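Local coordinates for epimerase domain-containing protein (Bacillus cereus HuA2-4, PDB 6ZLK) that probably interconverts UDP-glucuronic acid and UDP-galacturonic acid by NAD-dependent epimerisation at the sugar C4, at residues Gln108-Cys113 with Phe167-Val172; Met188-Leu193 with Glu304-Tyr309; Cys221-Val226 with Ser294-Leu299. All coordinates share one frame; numbering follows the deposited sequence.

Contact 1: residues Gln108-Cys113 with Phe167-Val172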
loop_
_atom_site.group_PDB
_atom_site.type_symbol
_atom_site.label_atom_id
_atom_site.label_comp_id
_atom_site.label_asym_id
_atom_site.label_seq_id
_atom_site.Cartn_x
_atom_site.Cartn_y
_atom_site.Cartn_z
ATOM N N GLN A 108 8.597 1.574 -10.640
ATOM C CA GLN A 108 9.448 1.625 -11.845
ATOM C C GLN A 108 10.555 2.685 -11.687
ATOM O O GLN A 108 11.704 2.448 -12.127
ATOM C CB GLN A 108 8.607 1.919 -13.084
ATOM C CG GLN A 108 7.695 0.765 -13.484
ATOM C CD GLN A 108 7.485 0.741 -14.991
ATOM O OE1 GLN A 108 7.783 1.685 -15.716
ATOM N NE2 GLN A 108 6.911 -0.341 -15.481
ATOM N N LEU A 109 10.223 3.847 -11.166
ATOM C CA LEU A 109 11.244 4.894 -10.913
ATOM C C LEU A 109 12.305 4.361 -9.959
ATOM O O LEU A 109 13.482 4.516 -10.260
ATOM C CB LEU A 109 10.610 6.153 -10.360
ATOM C CG LEU A 109 9.816 6.959 -11.366
ATOM C CD1 LEU A 109 9.071 8.018 -10.625
ATOM C CD2 LEU A 109 10.732 7.609 -12.415
ATOM N N LEU A 110 11.905 3.741 -8.854
ATOM C CA LEU A 110 12.903 3.271 -7.885
ATOM C C LEU A 110 13.766 2.181 -8.490
ATOM O O LEU A 110 14.972 2.192 -8.212
ATOM C CB LEU A 110 12.226 2.766 -6.635
ATOM C CG LEU A 110 11.547 3.868 -5.840
ATOM C CD1 LEU A 110 10.562 3.255 -4.883
ATOM C CD2 LEU A 110 12.588 4.732 -5.176
ATOM N N GLU A 111 13.178 1.250 -9.248
ATOM C CA GLU A 111 13.984 0.188 -9.921
ATOM C C GLU A 111 15.032 0.862 -10.810
ATOM O O GLU A 111 16.184 0.416 -10.855
ATOM C CB GLU A 111 13.074 -0.718 -10.743
ATOM C CG GLU A 111 12.329 -1.773 -9.939
ATOM C CD GLU A 111 13.155 -3.003 -9.588
ATOM O OE1 GLU A 111 14.101 -3.288 -10.328
ATOM O OE2 GLU A 111 12.828 -3.665 -8.592
ATOM N N ALA A 112 14.648 1.897 -11.545
ATOM C CA ALA A 112 15.550 2.544 -12.515
ATOM C C ALA A 112 16.663 3.248 -11.751
ATOM O O ALA A 112 17.787 3.349 -12.243
ATOM C CB ALA A 112 14.763 3.484 -13.390
ATOM N N CYS A 113 16.390 3.669 -10.518
ATOM C CA CYS A 113 17.362 4.425 -9.700
ATOM C C CYS A 113 18.406 3.504 -9.045
ATOM O O CYS A 113 19.441 4.027 -8.564
ATOM C CB CYS A 113 16.649 5.294 -8.680
ATOM S SG CYS A 113 15.840 6.699 -9.492
ATOM N N PHE A 167 18.675 -1.287 -1.478
ATOM C CA PHE A 167 19.563 -0.838 -2.588
ATOM C C PHE A 167 20.172 0.538 -2.319
ATOM O O PHE A 167 20.876 1.018 -3.228
ATOM C CB PHE A 167 18.812 -0.837 -3.902
ATOM C CG PHE A 167 18.234 -2.196 -4.193
ATOM C CD1 PHE A 167 19.084 -3.290 -4.306
ATOM C CD2 PHE A 167 16.878 -2.394 -4.313
ATOM C CE1 PHE A 167 18.569 -4.557 -4.557
ATOM C CE2 PHE A 167 16.376 -3.656 -4.575
ATOM C CZ PHE A 167 17.217 -4.727 -4.699
ATOM N N HIS A 168 19.946 1.120 -1.144
ATOM C CA HIS A 168 20.580 2.383 -0.684
ATOM C C HIS A 168 20.127 3.547 -1.562
ATOM O O HIS A 168 20.827 4.555 -1.572
ATOM C CB HIS A 168 22.115 2.254 -0.664
ATOM C CG HIS A 168 22.542 1.030 0.071
ATOM N ND1 HIS A 168 22.170 0.807 1.387
ATOM C CD2 HIS A 168 23.221 -0.064 -0.330
ATOM C CE1 HIS A 168 22.644 -0.364 1.787
ATOM N NE2 HIS A 168 23.292 -0.919 0.748
ATOM N N ILE A 169 18.996 3.428 -2.267
ATOM C CA ILE A 169 18.425 4.617 -2.947
ATOM C C ILE A 169 18.179 5.697 -1.905
ATOM O O ILE A 169 17.517 5.453 -0.889
ATOM C CB ILE A 169 17.154 4.238 -3.700
ATOM C CG1 ILE A 169 17.467 3.087 -4.667
ATOM C CG2 ILE A 169 16.596 5.464 -4.397
ATOM C CD1 ILE A 169 16.386 2.687 -5.597
ATOM N N PRO A 170 18.682 6.949 -2.132
ATOM C CA PRO A 170 18.682 7.996 -1.123
ATOM C C PRO A 170 17.331 8.742 -1.074
ATOM O O PRO A 170 17.223 9.935 -1.406
ATOM C CB PRO A 170 19.835 8.897 -1.562
ATOM C CG PRO A 170 19.733 8.816 -3.058
ATOM C CD PRO A 170 19.486 7.336 -3.300
ATOM N N ILE A 171 16.323 8.036 -0.548
ATOM C CA ILE A 171 14.937 8.554 -0.484
ATOM C C ILE A 171 14.803 9.591 0.608
ATOM O O ILE A 171 15.425 9.499 1.675
ATOM C CB ILE A 171 13.899 7.424 -0.349
ATOM C CG1 ILE A 171 13.926 6.764 1.028
ATOM C CG2 ILE A 171 14.054 6.441 -1.486
ATOM C CD1 ILE A 171 12.815 7.186 1.942
ATOM N N VAL A 172 13.911 10.549 0.360
ATOM C CA VAL A 172 13.375 11.497 1.345
ATOM C C VAL A 172 11.877 11.564 1.042
ATOM O O VAL A 172 11.542 11.666 -0.156
ATOM C CB VAL A 172 13.986 12.901 1.169
ATOM C CG1 VAL A 172 13.347 13.844 2.156
ATOM C CG2 VAL A 172 15.524 12.888 1.291
#
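I169, whose side chain packs against L110 of the helix, has its carbonyl bonded by the second residue along: I171 N donates to I169 O at 2.9 Å, closing an inverse gamma turn centred on P170. The turn sets the two isoleucines beside the helix. The I169 chain is stretched beyond CG1 (chi2 -173°), which carries CD1 out to the helix backbone, where it lies 3.0 Å from L110 O, an unusually close approach. The same methyl is 4.0 Å from C113 CB, so it sits against two residues of the helix. The other branch, I169 CG2, meets L110 CD2 at 4.1 Å, the two side chains crossing at a slant. L110 CD2 also reaches I171 CG2 at 4.3 Å, so one leucine methyl bears on both isoleucines. On the helix itself, the N-H of C113 is shared between L109 O (3.0 Å) and L110 O (3.1 Å), both bonds weak. Nearby, E111 OE2 is hydrogen-bonded to Y163 OH and to G92 N of the second subunit. The turn follows H168, which leaves helix 148-167 with positive phi, and leads into strand 171-180. The contact thus packs helix 96-113 of the Rossmann-type fold against the link between helix 148-167 and strand 171-180. F121 of the adjoining parallel strand 120-126 touches L110, C113 and I169, while Y163 of helix 148-167 lies on L110 and I169, so that this strand and helix both border the contact.

Contact 2: residues Met188-Leu193 with Glu304-Tyr309. With UGA (uridine-5'-diphosphate-glucuronic acid), chain F.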
loop_
_atom_site.group_PDB
_atom_site.type_symbol
_atom_site.label_atom_id
_atom_site.label_comp_id
_atom_site.label_asym_id
_atom_site.label_seq_id
_atom_site.Cartn_x
_atom_site.Cartn_y
_atom_site.Cartn_z
ATOM N N MET A 188 -10.115 20.922 -6.253
ATOM C CA MET A 188 -9.886 21.216 -4.814
ATOM C C MET A 188 -10.854 22.251 -4.288
ATOM O O MET A 188 -11.513 22.976 -5.032
ATOM C CB MET A 188 -8.425 21.634 -4.627
ATOM C CG MET A 188 -7.510 20.465 -4.878
ATOM S SD MET A 188 -5.810 20.823 -4.323
ATOM C CE MET A 188 -5.910 20.636 -2.562
ATOM N N ALA A 189 -11.030 22.285 -2.983
ATOM C CA ALA A 189 -12.081 23.068 -2.346
ATOM C C ALA A 189 -11.947 24.537 -2.711
ATOM O O ALA A 189 -12.967 25.187 -3.062
ATOM C CB ALA A 189 -12.035 22.924 -0.859
ATOM N N PHE A 190 -10.800 25.145 -2.512
ATOM C CA PHE A 190 -10.737 26.615 -2.624
ATOM C C PHE A 190 -11.043 27.027 -4.052
ATOM O O PHE A 190 -11.708 28.053 -4.239
ATOM C CB PHE A 190 -9.393 27.178 -2.158
ATOM C CG PHE A 190 -9.121 27.036 -0.676
ATOM C CD1 PHE A 190 -10.005 26.394 0.176
ATOM C CD2 PHE A 190 -7.940 27.539 -0.167
ATOM C CE1 PHE A 190 -9.700 26.242 1.515
ATOM C CE2 PHE A 190 -7.641 27.402 1.174
ATOM C CZ PHE A 190 -8.548 26.786 2.018
ATOM N N HIS A 191 -10.528 26.308 -5.021
ATOM C CA HIS A 191 -10.743 26.597 -6.456
ATOM C C HIS A 191 -12.250 26.525 -6.706
ATOM O O HIS A 191 -12.847 27.488 -7.237
ATOM C CB HIS A 191 -10.001 25.613 -7.307
ATOM C CG HIS A 191 -10.019 25.930 -8.766
ATOM N ND1 HIS A 191 -8.858 25.935 -9.477
ATOM C CD2 HIS A 191 -11.022 26.187 -9.644
ATOM C CE1 HIS A 191 -9.132 26.240 -10.751
ATOM N NE2 HIS A 191 -10.469 26.419 -10.853
ATOM N N ARG A 192 -12.899 25.443 -6.268
ATOM C CA ARG A 192 -14.369 25.291 -6.454
ATOM C C ARG A 192 -15.121 26.420 -5.783
ATOM O O ARG A 192 -16.061 26.966 -6.424
ATOM C CB ARG A 192 -14.879 23.909 -5.999
ATOM C CG ARG A 192 -14.359 22.764 -6.838
ATOM C CD ARG A 192 -14.626 21.371 -6.269
ATOM N NE ARG A 192 -16.018 21.237 -5.820
ATOM C CZ ARG A 192 -17.022 20.926 -6.621
ATOM N NH1 ARG A 192 -16.779 20.628 -7.890
ATOM N NH2 ARG A 192 -18.269 20.921 -6.159
ATOM N N LEU A 193 -14.857 26.678 -4.507
ATOM C CA LEU A 193 -15.621 27.628 -3.692
ATOM C C LEU A 193 -15.448 29.026 -4.255
ATOM O O LEU A 193 -16.418 29.755 -4.284
ATOM C CB LEU A 193 -15.150 27.558 -2.239
ATOM C CG LEU A 193 -15.524 26.258 -1.546
ATOM C CD1 LEU A 193 -14.839 26.197 -0.189
ATOM C CD2 LEU A 193 -17.032 26.153 -1.349
ATOM N N GLU A 304 -6.180 35.790 -0.858
ATOM C CA GLU A 304 -6.199 36.961 -1.774
ATOM C C GLU A 304 -5.583 36.555 -3.107
ATOM O O GLU A 304 -6.110 36.925 -4.167
ATOM C CB GLU A 304 -5.460 38.152 -1.162
ATOM C CG GLU A 304 -6.270 38.825 -0.080
ATOM C CD GLU A 304 -5.479 39.732 0.845
ATOM O OE1 GLU A 304 -6.091 40.190 1.855
ATOM O OE2 GLU A 304 -4.276 39.947 0.587
ATOM N N ALA A 305 -4.454 35.850 -3.057
ATOM C CA ALA A 305 -3.726 35.442 -4.258
ATOM C C ALA A 305 -4.610 34.490 -5.030
ATOM O O ALA A 305 -4.715 34.627 -6.249
ATOM C CB ALA A 305 -2.425 34.781 -3.897
ATOM N N GLU A 306 -5.130 33.458 -4.355
ATOM C CA GLU A 306 -5.935 32.471 -5.093
ATOM C C GLU A 306 -7.188 33.151 -5.652
ATOM O O GLU A 306 -7.533 32.783 -6.797
ATOM C CB GLU A 306 -6.235 31.223 -4.255
ATOM C CG GLU A 306 -6.884 30.152 -5.142
ATOM C CD GLU A 306 -6.991 28.726 -4.606
ATOM O OE1 GLU A 306 -6.405 28.459 -3.514
ATOM O OE2 GLU A 306 -7.707 27.898 -5.252
ATOM N N TYR A 307 -7.842 34.050 -4.926
ATOM C CA TYR A 307 -9.036 34.769 -5.396
ATOM C C TYR A 307 -8.655 35.478 -6.704
ATOM O O TYR A 307 -9.336 35.296 -7.702
ATOM C CB TYR A 307 -9.518 35.693 -4.285
ATOM C CG TYR A 307 -10.731 36.453 -4.713
ATOM C CD1 TYR A 307 -10.589 37.632 -5.406
ATOM C CD2 TYR A 307 -11.988 35.915 -4.533
ATOM C CE1 TYR A 307 -11.703 38.324 -5.844
ATOM C CE2 TYR A 307 -13.111 36.593 -4.968
ATOM C CZ TYR A 307 -12.962 37.794 -5.627
ATOM O OH TYR A 307 -14.064 38.490 -6.042
ATOM N N ASP A 308 -7.542 36.205 -6.701
ATOM C CA ASP A 308 -7.171 36.991 -7.922
ATOM C C ASP A 308 -6.866 36.031 -9.068
ATOM O O ASP A 308 -7.202 36.293 -10.233
ATOM C CB ASP A 308 -6.050 37.971 -7.612
ATOM C CG ASP A 308 -6.510 39.254 -6.908
ATOM O OD1 ASP A 308 -7.712 39.498 -6.845
ATOM O OD2 ASP A 308 -5.634 39.937 -6.372
ATOM N N TYR A 309 -6.218 34.888 -8.808
ATOM C CA TYR A 309 -5.865 33.914 -9.854
ATOM C C TYR A 309 -7.142 33.336 -10.467
ATOM O O TYR A 309 -7.271 33.284 -11.695
ATOM C CB TYR A 309 -5.017 32.796 -9.231
ATOM C CG TYR A 309 -4.929 31.600 -10.131
ATOM C CD1 TYR A 309 -4.063 31.568 -11.224
ATOM C CD2 TYR A 309 -5.767 30.523 -9.934
ATOM C CE1 TYR A 309 -4.033 30.479 -12.080
ATOM C CE2 TYR A 309 -5.783 29.445 -10.808
ATOM C CZ TYR A 309 -4.920 29.433 -11.880
ATOM O OH TYR A 309 -4.956 28.335 -12.689
HETATM C "C1'" UGA F . -5.914 17.753 -0.769
HETATM C "C2'" UGA F . -5.524 17.270 -2.158
HETATM O "O2'" UGA F . -6.713 17.201 -2.938
HETATM C "C3'" UGA F . -4.861 15.914 -2.140
HETATM O "O3'" UGA F . -4.319 15.688 -3.443
HETATM C "C4'" UGA F . -3.767 15.824 -1.089
HETATM O "O4'" UGA F . -3.315 14.466 -1.013
HETATM C "C5'" UGA F . -4.308 16.283 0.275
HETATM O "O5'" UGA F . -4.849 17.601 0.151
HETATM C "C6'" UGA F . -3.304 16.310 1.440
HETATM O "O'P" UGA F . -2.464 15.446 1.543
HETATM O "O'Q" UGA F . -3.402 17.162 2.281
HETATM P PB UGA F . -8.111 17.671 0.669
HETATM O O1B UGA F . -7.548 17.973 1.993
HETATM O O2B UGA F . -9.302 16.794 0.514
HETATM O O3B UGA F . -7.082 17.052 -0.395
HETATM O O3A UGA F . -8.359 19.083 -0.032
HETATM P PA UGA F . -9.593 19.871 -0.668
HETATM O O1A UGA F . -10.030 19.142 -1.862
HETATM O O2A UGA F . -9.177 21.280 -0.767
HETATM O O5D UGA F . -10.727 19.709 0.466
HETATM C C5D UGA F . -10.614 20.265 1.762
HETATM C C4D UGA F . -11.949 20.152 2.433
HETATM O O4D UGA F . -12.964 20.839 1.660
HETATM C C3D UGA F . -12.458 18.719 2.616
HETATM O O3D UGA F . -12.821 18.640 3.997
HETATM C C2D UGA F . -13.664 18.606 1.679
HETATM O O2D UGA F . -14.743 17.951 2.325
HETATM C C1D UGA F . -14.127 20.050 1.538
HETATM N N1 UGA F . -14.761 20.370 0.250
HETATM C C6 UGA F . -14.130 20.128 -0.939
HETATM C C2 UGA F . -15.963 21.061 0.318
HETATM O O2 UGA F . -16.561 21.280 1.365
HETATM N N3 UGA F . -16.438 21.474 -0.885
HETATM C C4 UGA F . -15.866 21.268 -2.119
HETATM O O4 UGA F . -16.462 21.681 -3.110
HETATM C C5 UGA F . -14.633 20.525 -2.112
#
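E306 OE1 lies at the edge of the F190 ring, in its plane and 3.8 Å from F190 CD2, with the ring and carboxylate planes turned 46° apart; Y180 packs edge-to-face with this ring, and F215 meets it at a slant. The guanidinium of R192 is likewise approached at its edge, in plane, by uracil O4 of the bound UDP-glucuronic acid; R192 NE donates an almost straight bond to it (2.8 Å, 176°). E306 extends from helix 299-313 with CG anti to its backbone N (chi1 -171°), which brings the carboxylate to the first turn of helix 189-198. E306 OE1 is 3.5 Å from F190 CB and accepts a hydrogen bond from G181 N, while OE2 lies 3.2 Å from H191 N at an angle too poor for a bond. A carboxylate beside a helix N-terminus is probably favoured by the helix dipole. The H191 ring is held by Q184 O and Y314 OH. The same helix start serves the ligand: A189 N donates to the alpha-phosphate oxygen O2A at 3.1 Å, and M188 CE packs 3.4 Å from C1' of the sugar. A helix N-terminus receiving the alpha-phosphate and an arginine bonded to the uracil form part of the UDP-sugar pocket of this NAD-dependent epimerase/dehydratase family member, consistent with an extended short-chain dehydrogenase/reductase epimerase.

Contact 3: residues Cys221-Val226 with Ser294-Leu299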
loop_
_atom_site.group_PDB
_atom_site.type_symbol
_atom_site.label_atom_id
_atom_site.label_comp_id
_atom_site.label_asym_id
_atom_site.label_seq_id
_atom_site.Cartn_x
_atom_site.Cartn_y
_atom_site.Cartn_z
ATOM N N CYS A 221 4.896 25.543 0.677
ATOM C CA CYS A 221 5.121 24.179 0.185
ATOM C C CYS A 221 6.424 24.139 -0.639
ATOM O O CYS A 221 7.295 23.283 -0.438
ATOM C CB CYS A 221 3.916 23.765 -0.646
ATOM S SG CYS A 221 4.208 22.217 -1.541
ATOM N N ILE A 222 6.567 25.021 -1.614
ATOM C CA ILE A 222 7.717 24.993 -2.539
ATOM C C ILE A 222 9.013 25.374 -1.778
ATOM O O ILE A 222 10.021 24.690 -2.006
ATOM C CB ILE A 222 7.454 25.901 -3.747
ATOM C CG1 ILE A 222 6.283 25.363 -4.563
ATOM C CG2 ILE A 222 8.714 26.133 -4.582
ATOM C CD1 ILE A 222 6.426 23.962 -5.071
ATOM N N ARG A 223 8.971 26.320 -0.840
ATOM C CA ARG A 223 10.182 26.645 -0.034
ATOM C C ARG A 223 10.608 25.424 0.783
ATOM O O ARG A 223 11.819 25.104 0.790
ATOM C CB ARG A 223 9.943 27.826 0.917
ATOM C CG ARG A 223 10.075 29.144 0.195
ATOM C CD ARG A 223 9.974 30.322 1.153
ATOM N NE ARG A 223 8.615 30.590 1.603
ATOM C CZ ARG A 223 7.775 31.437 1.004
ATOM N NH1 ARG A 223 8.140 32.094 -0.100
ATOM N NH2 ARG A 223 6.558 31.613 1.490
ATOM N N GLY A 224 9.657 24.680 1.369
ATOM C CA GLY A 224 10.040 23.448 2.079
ATOM C C GLY A 224 10.616 22.410 1.143
ATOM O O GLY A 224 11.597 21.673 1.458
ATOM N N THR A 225 10.011 22.303 -0.035
ATOM C CA THR A 225 10.390 21.274 -1.003
ATOM C C THR A 225 11.815 21.550 -1.521
ATOM O O THR A 225 12.615 20.587 -1.640
ATOM C CB THR A 225 9.298 21.204 -2.071
ATOM O OG1 THR A 225 8.023 20.904 -1.493
ATOM C CG2 THR A 225 9.654 20.208 -3.140
ATOM N N VAL A 226 12.122 22.787 -1.892
ATOM C CA VAL A 226 13.475 23.186 -2.316
ATOM C C VAL A 226 14.438 22.995 -1.136
ATOM O O VAL A 226 15.543 22.565 -1.393
ATOM C CB VAL A 226 13.421 24.617 -2.862
ATOM C CG1 VAL A 226 14.805 25.150 -3.098
ATOM C CG2 VAL A 226 12.602 24.643 -4.145
ATOM N N SER A 294 9.717 27.100 7.860
ATOM C CA SER A 294 8.774 27.885 8.674
ATOM C C SER A 294 7.789 28.518 7.712
ATOM O O SER A 294 8.200 29.326 6.891
ATOM C CB SER A 294 9.532 28.905 9.499
ATOM O OG SER A 294 8.629 29.815 10.117
ATOM N N PRO A 295 6.492 28.111 7.717
ATOM C CA PRO A 295 5.541 28.688 6.769
ATOM C C PRO A 295 5.293 30.128 7.185
ATOM O O PRO A 295 5.182 30.380 8.367
ATOM C CB PRO A 295 4.311 27.773 6.865
ATOM C CG PRO A 295 4.383 27.242 8.280
ATOM C CD PRO A 295 5.872 27.105 8.590
ATOM N N THR A 296 5.269 31.038 6.229
ATOM C CA THR A 296 5.153 32.495 6.483
ATOM C C THR A 296 3.891 33.092 5.877
ATOM O O THR A 296 3.578 34.258 6.191
ATOM C CB THR A 296 6.415 33.203 5.980
ATOM O OG1 THR A 296 6.527 32.993 4.574
ATOM C CG2 THR A 296 7.622 32.698 6.733
ATOM N N VAL A 297 3.133 32.369 5.057
ATOM C CA VAL A 297 2.018 33.051 4.359
ATOM C C VAL A 297 0.717 32.804 5.125
ATOM O O VAL A 297 0.319 31.633 5.259
ATOM C CB VAL A 297 1.915 32.579 2.903
ATOM C CG1 VAL A 297 0.726 33.227 2.211
ATOM C CG2 VAL A 297 3.215 32.839 2.161
ATOM N N SER A 298 0.038 33.873 5.548
ATOM C CA SER A 298 -1.247 33.784 6.258
ATOM C C SER A 298 -2.328 33.359 5.276
ATOM O O SER A 298 -2.204 33.591 4.068
ATOM C CB SER A 298 -1.645 35.112 6.895
ATOM O OG SER A 298 -1.892 36.057 5.863
ATOM N N LEU A 299 -3.377 32.782 5.798
ATOM C CA LEU A 299 -4.554 32.455 4.976
ATOM C C LEU A 299 -5.109 33.690 4.285
ATOM O O LEU A 299 -5.441 33.540 3.123
ATOM C CB LEU A 299 -5.635 31.834 5.855
ATOM C CG LEU A 299 -5.437 30.353 6.080
ATOM C CD1 LEU A 299 -6.403 29.874 7.166
ATOM C CD2 LEU A 299 -5.631 29.586 4.772
HETATM O O HOH W 1 8.221 28.923 3.912
#
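R223 reaches from its helix toward the 294-299 loop and crosses both T296 and V297 at about a right angle. A bend at chi3 (-75°) turns the end of the arginine so that NH2 makes the closest direct contacts. NH2 stands 3.6 Å from V297 CG2, which lies at the edge of the guanidinium and near its plane, and 3.4 Å from T296 OG1, which comes in obliquely. The strongest partner of NH2 is D220, one turn earlier, in a salt bridge. D220 also accepts the backbone N-H groups of T296 and V297, so a single carboxylate joins the arginine to the loop and probably helps fix the direction of its guanidinium. Further along the planar group, R223 NE donates to a water at 2.9 Å. That water in turn donates to S294 O at 3.0 Å, giving the arginine a second, bridged hold on the loop. All this lies at the surface. Behind it, helix 218-230 packs I222 and T225 against helix 11-21, and C221 against strands 171-180 and 212-217. The loop itself runs from helix 285-291 to S298, whose OG caps D301 N at the start of helix 299-313, while V297 rests on Y217 of strand 212-217.

Contact 1 closes first along the chain, at the entry to strand 171-180, and contact 2 opens soon after that strand ends, on helix 189-198. Their centres lie about 36 Å apart on opposite sides of the chain's centre. Contact 3 falls in sequence between the two segments of contact 2; its centre is about 17 Å from that of contact 2 and about 27 Å from that of contact 1, and no two contacts touch. Contact 1 belongs to the nucleotide-binding sheet and its helices near the subunit interface. Contact 2 joins helices 189-198 and 299-313 beside the substrate, whereas contact 3 joins helix 218-230, packed on helix 11-21 and strand 171-180, to the loop leading into helix 299-313.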